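Local coordinates for hypothetical protein (Giardia lamblia, PDB 3I3F) that is of unknown function but belongs to the YjgF-like endoribonuclease L-PSP family and forms a trimer that can bind pentanoic acid, at residues 60-65 against 128-133. Numbering follows the deposited sequence. Where two conformers were deposited one is given.
Sequences QTRQTF and GLLVEV
Q60 reaches out from the helix with its amide and binds the backbone of the loop 128-130 twice. Q60 OE1 accepts the N-H of L130 in a nearly straight bond (L130 N to Q60 OE1 2.9 Å, 167°). On the other branch, Q60 NE2 donates to G128 O at 3.2 Å, and that oxygen lies close to the plane of the amide. The extended chain carries the amide across to the loop, where the L130 side chain crosses it at about a right angle, L130 CG 3.8 Å from Q60 NE2. A water also donates to Q60 OE1 and V131 O, while NE2 has a further acceptor in H54 O.

Beyond the amide the contact turns apolar. V131 CG1 lies 3.9 Å from T61 OG1; T61 spends its hydroxyl on L57 O. Two residues on, on the same side of the strand, V133 CG2 meets T64 CG2 at 3.7 Å and F65 CZ at 3.9 Å. With OG1 beside the backbone N (chi1 -64°) and CG2 anti to it, T64 sets its methyl against V133, while T64 OG1 bonds back to Q60 O at 2.8 Å.

The axes of segments 60-65 (helix 56-74) and 131-133 (strand 131-139) run at 17° to one another, as in the alpha-beta layers of YjgF-like proteins. E132, between the valines, turns away from the helix and touches pentanoic acid. L130 N-H needs an oxygen, and G128 O and H54 O a donor, which fixes the ends of the Q60 amide and ties loop to helix.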
loop_
_atom_site.group_PDB
_atom_site.type_symbol
_atom_site.label_atom_id
_atom_site.label_comp_id
_atom_site.label_asym_id
_atom_site.label_seq_id
_atom_site.Cartn_x
_atom_site.Cartn_y
_atom_site.Cartn_z
ATOM N N GLN A 60 2.970 22.135 -1.566
ATOM C CA GLN A 60 2.783 20.908 -0.785
ATOM C C GLN A 60 3.555 19.742 -1.397
ATOM O O GLN A 60 4.145 18.942 -0.673
ATOM C CB GLN A 60 1.302 20.542 -0.648
ATOM C CG GLN A 60 0.551 21.416 0.343
ATOM C CD GLN A 60 -0.852 20.915 0.644
ATOM O OE1 GLN A 60 -1.144 19.723 0.524
ATOM N NE2 GLN A 60 -1.728 21.828 1.050
ATOM N N THR A 61 3.559 19.657 -2.726
ATOM C CA THR A 61 4.278 18.594 -3.425
ATOM C C THR A 61 5.785 18.702 -3.205
ATOM O O THR A 61 6.436 17.709 -2.881
ATOM C CB THR A 61 3.962 18.599 -4.934
ATOM O OG1 THR A 61 2.562 18.358 -5.124
ATOM C CG2 THR A 61 4.761 17.525 -5.664
ATOM N N ARG A 62 6.336 19.904 -3.358
ATOM C CA ARG A 62 7.769 20.117 -3.156
ATOM C C ARG A 62 8.180 19.797 -1.718
ATOM O O ARG A 62 9.205 19.162 -1.484
ATOM C CB ARG A 62 8.159 21.556 -3.512
ATOM C CG ARG A 62 8.067 21.872 -4.998
ATOM C CD ARG A 62 8.471 23.309 -5.292
ATOM N NE ARG A 62 8.370 23.635 -6.713
ATOM C CZ ARG A 62 9.303 23.344 -7.616
ATOM N NH1 ARG A 62 10.411 22.716 -7.247
ATOM N NH2 ARG A 62 9.130 23.681 -8.889
ATOM N N GLN A 63 7.371 20.237 -0.756
ATOM C CA GLN A 63 7.651 19.979 0.656
ATOM C C GLN A 63 7.566 18.485 0.986
ATOM O O GLN A 63 8.380 17.974 1.753
ATOM C CB GLN A 63 6.702 20.781 1.553
ATOM C CG GLN A 63 6.999 20.664 3.045
ATOM C CD GLN A 63 8.334 21.277 3.420
ATOM O OE1 GLN A 63 8.557 22.468 3.209
ATOM N NE2 GLN A 63 9.227 20.468 3.978
ATOM N N THR A 64 6.588 17.797 0.401
ATOM C CA THR A 64 6.423 16.359 0.617
ATOM C C THR A 64 7.666 15.580 0.196
ATOM O O THR A 64 8.158 14.739 0.947
ATOM C CB THR A 64 5.192 15.812 -0.136
ATOM O OG1 THR A 64 4.005 16.411 0.395
ATOM C CG2 THR A 64 5.091 14.297 0.008
ATOM N N PHE A 65 8.183 15.867 -0.995
ATOM C CA PHE A 65 9.352 15.141 -1.480
ATOM C C PHE A 65 10.651 15.585 -0.812
ATOM O O PHE A 65 11.583 14.793 -0.703
ATOM C CB PHE A 65 9.432 15.187 -3.007
ATOM C CG PHE A 65 8.449 14.265 -3.668
ATOM C CD1 PHE A 65 8.636 12.889 -3.612
ATOM C CD2 PHE A 65 7.318 14.759 -4.299
ATOM C CE1 PHE A 65 7.727 12.024 -4.196
ATOM C CE2 PHE A 65 6.402 13.896 -4.889
ATOM C CZ PHE A 65 6.606 12.527 -4.830
ATOM N N GLY A 128 -7.134 19.932 4.612
ATOM C CA GLY A 128 -6.130 20.809 4.002
ATOM C C GLY A 128 -5.129 20.133 3.078
ATOM O O GLY A 128 -4.475 20.807 2.276
ATOM N N LEU A 129 -5.003 18.811 3.178
ATOM C CA LEU A 129 -4.012 18.069 2.402
ATOM C C LEU A 129 -4.466 17.890 0.957
ATOM O O LEU A 129 -5.574 17.412 0.704
ATOM C CB LEU A 129 -3.756 16.694 3.027
ATOM C CG LEU A 129 -3.258 16.669 4.473
ATOM C CD1 LEU A 129 -3.066 15.231 4.936
ATOM C CD2 LEU A 129 -1.967 17.455 4.619
ATOM N N LEU A 130 -3.604 18.277 0.018
ATOM C CA LEU A 130 -3.881 18.134 -1.413
ATOM C C LEU A 130 -3.181 16.917 -2.013
ATOM O O LEU A 130 -3.592 16.414 -3.058
ATOM C CB LEU A 130 -3.445 19.396 -2.161
ATOM C CG LEU A 130 -4.102 20.697 -1.688
ATOM C CD1 LEU A 130 -3.481 21.893 -2.392
ATOM C CD2 LEU A 130 -5.606 20.661 -1.914
ATOM N N VAL A 131 -2.117 16.465 -1.351
ATOM C CA VAL A 131 -1.342 15.316 -1.795
ATOM C C VAL A 131 -0.749 14.607 -0.582
ATOM O O VAL A 131 -0.434 15.238 0.432
ATOM C CB VAL A 131 -0.203 15.742 -2.762
ATOM C CG1 VAL A 131 0.693 16.794 -2.116
ATOM C CG2 VAL A 131 0.617 14.533 -3.205
ATOM N N GLU A 132 -0.621 13.292 -0.686
ATOM C CA GLU A 132 0.049 12.500 0.335
ATOM C C GLU A 132 0.771 11.349 -0.344
ATOM O O GLU A 132 0.206 10.684 -1.213
ATOM C CB GLU A 132 -0.956 11.969 1.356
ATOM C CG GLU A 132 -0.303 11.224 2.515
ATOM C CD GLU A 132 -1.254 10.907 3.650
ATOM O OE1 GLU A 132 -2.410 11.386 3.632
ATOM O OE2 GLU A 132 -0.833 10.175 4.572
ATOM N N VAL A 133 2.024 11.135 0.039
ATOM C CA VAL A 133 2.827 10.052 -0.517
ATOM C C VAL A 133 3.055 9.019 0.578
ATOM O O VAL A 133 3.557 9.345 1.657
ATOM C CB VAL A 133 4.161 10.571 -1.080
ATOM C CG1 VAL A 133 5.019 9.419 -1.581
ATOM C CG2 VAL A 133 3.897 11.568 -2.201
HETATM O O HOH W 1 0.330 17.581 1.561
#